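Local coordinates for SusD superfamily protein (Bacteroides thetaiotaomicron, PDB 3MCX) that is of unconfirmed function but, as a SusD-family protein of the outer membrane, probably binds glycans at the cell surface for uptake, at residues K148-T158 with P167-Q178; F134-T145 with S209-E217. All coordinates share one frame; numbering follows the deposited sequence.

Interaction 1. Residues K148-T158 with P167-Q178; sequences KGASLGVPIET and PSRSTVAQCYEQ. With ZN (zinc ion), chain B.
The carbonyl oxygen of Gly153 is gripped by two nitrogens of one side chain: Arg169 NE lies 2.8 Å from Gly153 O and Arg169 NH2 2.9 Å from the same atom. The guanidinium takes it side-on and exactly in its own plane, a fork that fixes the rotation of the group. A bend at chi3 (69°) turns the guanidinium so that its NE/NH2 edge faces Gly153 O, and Leu152 CB sits over the centre of one guanidinium face, 3.5 Å from Arg169 CZ. The outer nitrogens are held from elsewhere, NH1 by Gln473 O and NH2 by Asn475 OD1, which ties this loop to the C-terminal tail. Gly153 also donates, its N reaching Ser170 O at 2.7 Å, and a side chain on this glycine would run into Cys175 SG.

A single beta bridge between Leu152 and Thr171, with Ser170 N also bonded to Val154 O, leads into helix 172-186, whose first turn opens with a capping box: Thr171 OG1 accepts from Gln174 N, while Gln174 OE1 accepts from Thr171 N at 2.9 Å. OG1 can do so because chi1 (70°) places it between its own backbone N and carbonyl carbon. The first two amides of the helix, Val172 N and Ala173 N, are taken by the preceding loop, through Ser151 O and Gly149 O respectively; the first bond is nearly straight at 170°.

Farther along, Ile156 lays its CD1 tightly against Ser170 CB, 3.5 Å away, and its CG1 against the sulfur of Cys175. One water accepts from Ile156 N, donates to Ser168 O and is bonded to Ser170 OG. Thr158 CG2 meets the amide of Gln178 at CD, 3.5 Å off, while the NE2 of that amide is bonded to Asp182. On the helix, Glu177 OE1 coordinates a zinc ion at 1.9 Å, with a water as another ligand.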
loop_
_atom_site.group_PDB
_atom_site.type_symbol
_atom_site.label_atom_id
_atom_site.label_comp_id
_atom_site.label_asym_id
_atom_site.label_seq_id
_atom_site.Cartn_x
_atom_site.Cartn_y
_atom_site.Cartn_z
ATOM N N LYS A 148 0.925 3.389 21.364
ATOM C CA LYS A 148 -0.464 3.866 21.232
ATOM C C LYS A 148 -0.531 5.229 20.523
ATOM O O LYS A 148 -1.311 6.093 20.873
ATOM C CB LYS A 148 -1.167 3.906 22.581
ATOM C CG LYS A 148 -1.274 2.507 23.275
ATOM C CD LYS A 148 -2.275 1.618 22.505
ATOM C CE LYS A 148 -2.498 0.225 23.167
ATOM N NZ LYS A 148 -3.263 -0.686 22.237
ATOM N N GLY A 149 0.298 5.378 19.502
ATOM C CA GLY A 149 0.329 6.590 18.700
ATOM C C GLY A 149 0.740 7.849 19.414
ATOM O O GLY A 149 0.374 8.951 18.990
ATOM N N ALA A 150 1.499 7.740 20.499
ATOM C CA ALA A 150 1.882 8.909 21.273
ATOM C C ALA A 150 2.805 9.879 20.539
ATOM O O ALA A 150 2.720 11.091 20.760
ATOM C CB ALA A 150 2.531 8.502 22.608
ATOM N N SER A 151 3.657 9.344 19.676
ATOM C CA SER A 151 4.676 10.150 19.004
ATOM C C SER A 151 4.058 11.000 17.881
ATOM O O SER A 151 2.871 10.854 17.562
ATOM C CB SER A 151 5.762 9.218 18.464
ATOM O OG SER A 151 5.338 8.504 17.360
ATOM N N LEU A 152 4.859 11.877 17.272
ATOM C CA LEU A 152 4.322 12.801 16.256
ATOM C C LEU A 152 3.969 12.152 14.934
ATOM O O LEU A 152 4.736 11.341 14.398
ATOM C CB LEU A 152 5.293 13.968 16.020
ATOM C CG LEU A 152 5.519 14.919 17.198
ATOM C CD1 LEU A 152 6.545 15.993 16.813
ATOM C CD2 LEU A 152 4.211 15.552 17.677
ATOM N N GLY A 153 2.798 12.535 14.425
ATOM C CA GLY A 153 2.325 12.128 13.139
ATOM C C GLY A 153 2.575 13.251 12.145
ATOM O O GLY A 153 3.728 13.681 11.970
ATOM N N VAL A 154 1.526 13.722 11.487
ATOM C CA VAL A 154 1.623 14.804 10.522
ATOM C C VAL A 154 0.540 15.843 10.786
ATOM O O VAL A 154 -0.355 15.623 11.621
ATOM C CB VAL A 154 1.524 14.289 9.098
ATOM C CG1 VAL A 154 2.620 13.263 8.787
ATOM C CG2 VAL A 154 0.132 13.664 8.836
ATOM N N PRO A 155 0.584 16.991 10.104
ATOM C CA PRO A 155 -0.489 17.956 10.264
ATOM C C PRO A 155 -1.835 17.468 9.717
ATOM O O PRO A 155 -1.922 16.809 8.683
ATOM C CB PRO A 155 0.015 19.188 9.489
ATOM C CG PRO A 155 1.501 19.068 9.580
ATOM C CD PRO A 155 1.746 17.603 9.433
ATOM N N ILE A 156 -2.878 17.806 10.445
ATOM C CA ILE A 156 -4.231 17.431 10.082
ATOM C C ILE A 156 -4.978 18.626 9.522
ATOM O O ILE A 156 -5.189 19.656 10.194
ATOM C CB ILE A 156 -5.005 16.856 11.298
ATOM C CG1 ILE A 156 -4.300 15.602 11.794
ATOM C CG2 ILE A 156 -6.481 16.546 10.912
ATOM C CD1 ILE A 156 -4.934 15.007 13.055
ATOM N N GLU A 157 -5.419 18.460 8.265
ATOM C CA GLU A 157 -6.308 19.451 7.605
ATOM C C GLU A 157 -7.678 18.866 7.269
ATOM O O GLU A 157 -7.774 17.903 6.525
ATOM C CB GLU A 157 -5.666 19.960 6.315
ATOM C CG GLU A 157 -4.373 20.697 6.554
ATOM C CD GLU A 157 -3.767 21.305 5.275
ATOM O OE1 GLU A 157 -4.459 21.309 4.222
ATOM O OE2 GLU A 157 -2.616 21.803 5.340
ATOM N N THR A 158 -8.739 19.463 7.798
ATOM C CA THR A 158 -10.110 18.996 7.526
ATOM C C THR A 158 -11.033 20.111 7.003
ATOM O O THR A 158 -12.261 19.959 6.950
ATOM C CB THR A 158 -10.730 18.310 8.758
ATOM O OG1 THR A 158 -10.813 19.238 9.840
ATOM C CG2 THR A 158 -9.920 17.048 9.183
ATOM N N PRO A 167 0.283 25.153 10.870
ATOM C CA PRO A 167 -0.129 24.150 11.856
ATOM C C PRO A 167 1.024 23.374 12.443
ATOM O O PRO A 167 2.215 23.569 12.084
ATOM C CB PRO A 167 -1.050 23.216 11.061
ATOM C CG PRO A 167 -1.378 23.988 9.781
ATOM C CD PRO A 167 -0.072 24.701 9.513
ATOM N N SER A 168 0.677 22.508 13.373
ATOM C CA SER A 168 1.693 21.701 13.965
ATOM C C SER A 168 1.375 20.282 13.584
ATOM O O SER A 168 0.283 19.963 13.106
ATOM C CB SER A 168 1.712 21.890 15.463
ATOM O OG SER A 168 1.954 23.257 15.726
ATOM N N ARG A 169 2.360 19.415 13.755
ATOM C CA ARG A 169 2.120 17.992 13.593
ATOM C C ARG A 169 1.213 17.534 14.741
ATOM O O ARG A 169 1.440 17.879 15.886
ATOM C CB ARG A 169 3.419 17.222 13.674
ATOM C CG ARG A 169 4.387 17.574 12.548
ATOM C CD ARG A 169 5.735 16.966 12.773
ATOM N NE ARG A 169 5.684 15.514 12.642
ATOM C CZ ARG A 169 6.705 14.681 12.862
ATOM N NH1 ARG A 169 7.914 15.127 13.203
ATOM N NH2 ARG A 169 6.519 13.390 12.710
ATOM N N SER A 170 0.183 16.799 14.403
ATOM C CA SER A 170 -0.657 16.116 15.401
ATOM C C SER A 170 0.044 14.826 15.770
ATOM O O SER A 170 1.003 14.442 15.085
ATOM C CB SER A 170 -2.063 15.890 14.839
ATOM O OG SER A 170 -2.807 17.106 14.818
ATOM N N THR A 171 -0.397 14.161 16.834
ATOM C CA THR A 171 0.198 12.854 17.153
ATOM C C THR A 171 -0.264 11.791 16.188
ATOM O O THR A 171 -1.296 11.942 15.512
ATOM C CB THR A 171 -0.127 12.394 18.587
ATOM O OG1 THR A 171 -1.536 12.062 18.673
ATOM C CG2 THR A 171 0.255 13.452 19.632
ATOM N N VAL A 172 0.475 10.683 16.126
ATOM C CA VAL A 172 0.042 9.543 15.340
ATOM C C VAL A 172 -1.375 9.103 15.716
ATOM O O VAL A 172 -2.212 8.852 14.852
ATOM C CB VAL A 172 1.065 8.389 15.478
ATOM C CG1 VAL A 172 0.534 7.089 14.911
ATOM C CG2 VAL A 172 2.422 8.788 14.749
ATOM N N ALA A 173 -1.683 9.061 17.012
ATOM C CA ALA A 173 -3.034 8.648 17.431
ATOM C C ALA A 173 -4.104 9.651 16.960
ATOM O O ALA A 173 -5.180 9.233 16.535
ATOM C CB ALA A 173 -3.101 8.469 18.942
ATOM N N GLN A 174 -3.832 10.954 17.039
ATOM C CA GLN A 174 -4.768 11.950 16.565
ATOM C C GLN A 174 -5.018 11.792 15.074
ATOM O O GLN A 174 -6.152 11.900 14.589
ATOM C CB GLN A 174 -4.239 13.339 16.882
ATOM C CG GLN A 174 -4.369 13.726 18.352
ATOM C CD GLN A 174 -3.700 15.045 18.684
ATOM O OE1 GLN A 174 -2.647 15.376 18.116
ATOM N NE2 GLN A 174 -4.280 15.791 19.609
ATOM N N CYS A 175 -3.957 11.463 14.350
ATOM C CA CYS A 175 -4.078 11.219 12.920
ATOM C C CYS A 175 -4.937 9.997 12.648
ATOM O O CYS A 175 -5.848 10.045 11.824
ATOM C CB CYS A 175 -2.691 11.096 12.281
ATOM S SG CYS A 175 -1.795 12.659 12.230
ATOM N N TYR A 176 -4.653 8.887 13.325
ATOM C CA TYR A 176 -5.492 7.692 13.136
ATOM C C TYR A 176 -6.972 7.941 13.497
ATOM O O TYR A 176 -7.870 7.435 12.835
ATOM C CB TYR A 176 -4.945 6.478 13.893
ATOM C CG TYR A 176 -3.913 5.633 13.173
ATOM C CD1 TYR A 176 -2.579 5.998 13.112
ATOM C CD2 TYR A 176 -4.276 4.428 12.612
ATOM C CE1 TYR A 176 -1.635 5.193 12.476
ATOM C CE2 TYR A 176 -3.342 3.618 11.976
ATOM C CZ TYR A 176 -2.023 3.994 11.942
ATOM O OH TYR A 176 -1.105 3.163 11.326
ATOM N N GLU A 177 -7.218 8.704 14.548
ATOM C CA GLU A 177 -8.614 9.051 14.914
ATOM C C GLU A 177 -9.302 9.726 13.736
ATOM O O GLU A 177 -10.440 9.417 13.416
ATOM C CB GLU A 177 -8.677 9.983 16.089
ATOM C CG GLU A 177 -8.408 9.360 17.403
ATOM C CD GLU A 177 -8.462 10.407 18.506
ATOM O OE1 GLU A 177 -8.287 11.632 18.211
ATOM O OE2 GLU A 177 -8.714 10.000 19.668
ATOM N N GLN A 178 -8.596 10.636 13.077
ATOM C CA GLN A 178 -9.208 11.357 11.936
ATOM C C GLN A 178 -9.410 10.437 10.732
ATOM O O GLN A 178 -10.458 10.553 10.060
ATOM C CB GLN A 178 -8.365 12.580 11.561
ATOM C CG GLN A 178 -9.000 13.482 10.528
ATOM C CD GLN A 178 -10.259 14.122 11.022
ATOM O OE1 GLN A 178 -10.263 14.821 12.042
ATOM N NE2 GLN A 178 -11.357 13.908 10.295
HETATM ZN ZN ZN B . -8.403 13.057 19.487
HETATM O O HOH W 1 -2.386 19.088 13.040
HETATM O O HOH W 2 -7.815 14.359 18.095
#

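Interaction 2. Residues F134-T145 with S209-E217; sequences FNLTRLFGMPYT and SRVYLNMGE
Two helices of the alpha-helical scaffold, 115-140 and 201-214, meet here near their C-terminal ends, consistent with the TPR-like helical packing of the SusD family; the axes of the short segments 134-140 and 209-214 run 31° apart. With CG anti to the backbone N (chi1 177°), the Phe134 ring reaches across to helix 201-214. Val211 CG2 stands 3.7 Å from the ring centroid and almost on its normal, a CH-pi contact over the face, while Arg138 CD covers the opposite face toward the rim. Arg210 CD comes to the ring edge, 3.9 Å from Phe134 CE2. A serine in place of Phe134 would probably open a gap beneath Val211 CG2 and leave the Arg138 side chain freer to shift.

The Arg138 and Arg210 guanidinium planes are only 11° apart; their like charges are probably offset by salt bridges, Arg138 to Glu419 and Arg210 to Glu358. Gly216, at positive phi, forms a Schellman motif with the last turn of helix 201-214, and Thr145 CG2 packs 3.6 Å from Gly216 N. Met215, a selenomethionine, lays CB over the Tyr144 ring, its SE above the same face at 5.2 Å from the centroid, a distant Met-aromatic contact. A water bonded to Tyr144 OH donates to Glu217 OE2, and another donates both to Thr145 OG1 and to Asn214 O, 2.8 Å from the latter.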
loop_
_atom_site.group_PDB
_atom_site.type_symbol
_atom_site.label_atom_id
_atom_site.label_comp_id
_atom_site.label_asym_id
_atom_site.label_seq_id
_atom_site.Cartn_x
_atom_site.Cartn_y
_atom_site.Cartn_z
ATOM N N PHE A 134 -3.802 8.657 6.384
ATOM C CA PHE A 134 -3.213 7.385 6.810
ATOM C C PHE A 134 -1.857 7.156 6.137
ATOM O O PHE A 134 -0.876 6.796 6.786
ATOM C CB PHE A 134 -4.193 6.245 6.490
ATOM C CG PHE A 134 -3.700 4.862 6.817
ATOM C CD1 PHE A 134 -3.416 4.496 8.108
ATOM C CD2 PHE A 134 -3.573 3.911 5.827
ATOM C CE1 PHE A 134 -3.024 3.203 8.407
ATOM C CE2 PHE A 134 -3.157 2.620 6.125
ATOM C CZ PHE A 134 -2.905 2.268 7.402
ATOM N N ASN A 135 -1.816 7.347 4.818
ATOM C CA ASN A 135 -0.578 7.178 4.055
ATOM C C ASN A 135 0.534 8.081 4.544
ATOM O O ASN A 135 1.678 7.644 4.714
ATOM C CB ASN A 135 -0.864 7.387 2.571
ATOM C CG ASN A 135 -1.658 6.223 1.967
ATOM O OD1 ASN A 135 -1.458 5.060 2.344
ATOM N ND2 ASN A 135 -2.541 6.528 1.009
ATOM N N LEU A 136 0.226 9.361 4.789
ATOM C CA LEU A 136 1.240 10.262 5.332
ATOM C C LEU A 136 1.721 9.821 6.727
ATOM O O LEU A 136 2.896 9.883 7.037
ATOM C CB LEU A 136 0.714 11.689 5.410
ATOM C CG LEU A 136 0.599 12.400 4.058
ATOM C CD1 LEU A 136 -0.403 13.530 4.156
ATOM C CD2 LEU A 136 1.968 12.899 3.608
ATOM N N THR A 137 0.771 9.423 7.566
ATOM C CA THR A 137 1.058 9.116 8.938
ATOM C C THR A 137 1.983 7.894 9.018
ATOM O O THR A 137 2.873 7.835 9.865
ATOM C CB THR A 137 -0.242 8.910 9.755
ATOM O OG1 THR A 137 -1.037 10.093 9.675
ATOM C CG2 THR A 137 0.067 8.585 11.209
ATOM N N ARG A 138 1.756 6.910 8.167
ATOM C CA ARG A 138 2.521 5.687 8.263
ATOM C C ARG A 138 3.912 5.845 7.645
ATOM O O ARG A 138 4.801 5.110 8.053
ATOM C CB ARG A 138 1.719 4.509 7.682
ATOM C CG ARG A 138 1.580 4.524 6.231
ATOM C CD ARG A 138 0.384 3.662 5.750
ATOM N NE ARG A 138 0.239 2.320 6.284
ATOM C CZ ARG A 138 -0.134 1.223 5.577
ATOM N NH1 ARG A 138 -0.290 1.258 4.260
ATOM N NH2 ARG A 138 -0.377 0.097 6.191
ATOM N N LEU A 139 4.126 6.828 6.753
ATOM C CA LEU A 139 5.473 7.118 6.236
ATOM C C LEU A 139 6.262 7.987 7.189
ATOM O O LEU A 139 7.455 7.743 7.392
ATOM C CB LEU A 139 5.403 7.835 4.875
ATOM C CG LEU A 139 5.608 6.906 3.683
ATOM C CD1 LEU A 139 4.484 5.849 3.536
ATOM C CD2 LEU A 139 5.793 7.746 2.402
ATOM N N PHE A 140 5.629 9.025 7.745
ATOM C CA PHE A 140 6.343 10.085 8.424
ATOM C C PHE A 140 6.249 10.028 9.951
ATOM O O PHE A 140 6.782 10.902 10.649
ATOM C CB PHE A 140 5.855 11.446 7.879
ATOM C CG PHE A 140 6.241 11.663 6.431
ATOM C CD1 PHE A 140 7.515 12.092 6.125
ATOM C CD2 PHE A 140 5.348 11.390 5.398
ATOM C CE1 PHE A 140 7.924 12.279 4.790
ATOM C CE2 PHE A 140 5.738 11.564 4.052
ATOM C CZ PHE A 140 7.037 11.998 3.775
ATOM N N GLY A 141 5.578 8.976 10.467
ATOM C CA GLY A 141 5.364 8.779 11.910
ATOM C C GLY A 141 5.775 7.376 12.301
ATOM O O GLY A 141 5.654 6.430 11.520
HETATM N N MSE A 142 6.263 7.235 13.530
HETATM C CA MSE A 142 6.576 5.906 14.059
HETATM C C MSE A 142 5.285 5.088 14.174
HETATM O O MSE A 142 4.204 5.643 14.341
HETATM C CB MSE A 142 7.244 6.022 15.432
HETATM C CG MSE A 142 8.615 6.686 15.397
HETATM SE SE MSE A 142 9.979 5.776 14.397
HETATM C CE MSE A 142 10.227 4.168 15.479
ATOM N N PRO A 143 5.398 3.762 14.113
ATOM C CA PRO A 143 4.214 2.923 14.122
ATOM C C PRO A 143 3.350 3.138 15.366
ATOM O O PRO A 143 3.840 3.198 16.485
ATOM C CB PRO A 143 4.771 1.489 14.096
ATOM C CG PRO A 143 6.146 1.617 13.663
ATOM C CD PRO A 143 6.628 2.977 13.946
ATOM N N TYR A 144 2.045 3.238 15.087
ATOM C CA TYR A 144 1.078 3.444 16.170
ATOM C C TYR A 144 1.297 2.467 17.328
ATOM O O TYR A 144 1.240 2.840 18.501
ATOM C CB TYR A 144 -0.351 3.314 15.631
ATOM C CG TYR A 144 -1.470 3.525 16.621
ATOM C CD1 TYR A 144 -1.786 2.544 17.537
ATOM C CD2 TYR A 144 -2.227 4.689 16.622
ATOM C CE1 TYR A 144 -2.799 2.706 18.462
ATOM C CE2 TYR A 144 -3.255 4.862 17.535
ATOM C CZ TYR A 144 -3.518 3.879 18.459
ATOM O OH TYR A 144 -4.539 4.013 19.394
ATOM N N THR A 145 1.495 1.200 16.983
ATOM C CA THR A 145 1.539 0.157 18.006
ATOM C C THR A 145 2.786 0.165 18.862
ATOM O O THR A 145 2.859 -0.544 19.862
ATOM C CB THR A 145 1.348 -1.244 17.375
ATOM O OG1 THR A 145 2.224 -1.386 16.262
ATOM C CG2 THR A 145 -0.093 -1.430 16.897
ATOM N N SER A 209 -10.198 -2.212 7.734
ATOM C CA SER A 209 -9.544 -3.389 8.343
ATOM C C SER A 209 -8.034 -3.222 8.392
ATOM O O SER A 209 -7.399 -3.611 9.386
ATOM C CB SER A 209 -9.958 -4.728 7.706
ATOM O OG SER A 209 -9.349 -4.950 6.446
ATOM N N ARG A 210 -7.450 -2.642 7.345
ATOM C CA ARG A 210 -6.035 -2.355 7.319
ATOM C C ARG A 210 -5.670 -1.325 8.362
ATOM O O ARG A 210 -4.681 -1.473 9.054
ATOM C CB ARG A 210 -5.658 -1.874 5.914
ATOM C CG ARG A 210 -4.178 -1.499 5.752
ATOM C CD ARG A 210 -3.895 -0.829 4.434
ATOM N NE ARG A 210 -4.056 -1.711 3.288
ATOM C CZ ARG A 210 -4.009 -1.309 2.017
ATOM N NH1 ARG A 210 -3.863 -0.033 1.720
ATOM N NH2 ARG A 210 -4.099 -2.191 1.042
ATOM N N VAL A 211 -6.439 -0.231 8.416
ATOM C CA VAL A 211 -6.161 0.819 9.389
ATOM C C VAL A 211 -6.217 0.303 10.838
ATOM O O VAL A 211 -5.277 0.492 11.633
ATOM C CB VAL A 211 -7.101 2.048 9.164
ATOM C CG1 VAL A 211 -6.962 3.073 10.273
ATOM C CG2 VAL A 211 -6.849 2.647 7.791
ATOM N N TYR A 212 -7.334 -0.324 11.191
ATOM C CA TYR A 212 -7.509 -0.847 12.552
ATOM C C TYR A 212 -6.424 -1.869 12.908
ATOM O O TYR A 212 -5.912 -1.893 14.029
ATOM C CB TYR A 212 -8.881 -1.478 12.670
ATOM C CG TYR A 212 -10.058 -0.535 12.841
ATOM C CD1 TYR A 212 -10.042 0.494 13.782
ATOM C CD2 TYR A 212 -11.223 -0.708 12.072
ATOM C CE1 TYR A 212 -11.161 1.325 13.963
ATOM C CE2 TYR A 212 -12.335 0.108 12.261
ATOM C CZ TYR A 212 -12.301 1.124 13.186
ATOM O OH TYR A 212 -13.420 1.926 13.368
ATOM N N LEU A 213 -6.068 -2.736 11.971
ATOM C CA LEU A 213 -5.051 -3.764 12.233
ATOM C C LEU A 213 -3.732 -3.084 12.647
ATOM O O LEU A 213 -3.077 -3.507 13.595
ATOM C CB LEU A 213 -4.847 -4.673 10.994
ATOM C CG LEU A 213 -3.903 -5.869 11.162
ATOM C CD1 LEU A 213 -4.296 -6.857 12.281
ATOM C CD2 LEU A 213 -3.767 -6.574 9.804
ATOM N N ASN A 214 -3.356 -2.021 11.948
ATOM C CA ASN A 214 -2.087 -1.298 12.219
ATOM C C ASN A 214 -2.192 -0.411 13.460
ATOM O O ASN A 214 -1.186 0.080 13.958
ATOM C CB ASN A 214 -1.635 -0.537 10.968
ATOM C CG ASN A 214 -0.995 -1.450 9.974
ATOM O OD1 ASN A 214 0.116 -1.953 10.231
ATOM N ND2 ASN A 214 -1.704 -1.741 8.870
HETATM N N MSE A 215 -3.397 -0.262 14.002
HETATM C CA MSE A 215 -3.574 0.355 15.324
HETATM C C MSE A 215 -3.584 -0.686 16.428
HETATM O O MSE A 215 -3.693 -0.318 17.621
HETATM C CB MSE A 215 -4.915 1.052 15.441
HETATM C CG MSE A 215 -5.094 2.230 14.633
HETATM SE SE MSE A 215 -6.915 2.903 14.827
HETATM C CE MSE A 215 -6.917 3.603 16.176
ATOM N N GLY A 216 -3.538 -1.974 16.084
ATOM C CA GLY A 216 -3.687 -3.035 17.073
ATOM C C GLY A 216 -5.105 -3.114 17.638
ATOM O O GLY A 216 -5.326 -3.640 18.724
ATOM N N GLU A 217 -6.059 -2.532 16.911
ATOM C CA GLU A 217 -7.502 -2.584 17.247
ATOM C C GLU A 217 -8.086 -3.840 16.602
ATOM O O GLU A 217 -8.810 -3.791 15.574
ATOM C CB GLU A 217 -8.243 -1.339 16.762
ATOM C CG GLU A 217 -7.903 -0.095 17.584
ATOM C CD GLU A 217 -8.595 -0.026 18.915
ATOM O OE1 GLU A 217 -9.483 -0.872 19.242
ATOM O OE2 GLU A 217 -8.244 0.914 19.663
HETATM O O HOH W 3 -5.870 1.927 20.411
HETATM O O HOH W 4 1.563 -0.006 13.983
#

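How the interactions relate
Interactions 1 and 2 lie with their centres 11 Å apart, on the same side of the chain's centre, and together draw on three helices that follow one another in the chain: interaction 2 pairs 115-140 with 201-214, and interaction 1 sits in the connection between the first two, at the start of 172-186. Interaction 1 is thus nested within the loop closed by interaction 2. They also touch: Gly149 N probably donates to Tyr144 O at 2.9 Å, and Tyr176 of helix 172-186 packs against Met215 and places its ring edge-to-face with Tyr144. The loop and helix start of interaction 1 thereby continue into the buried helix packing of interaction 2, joining all three helices.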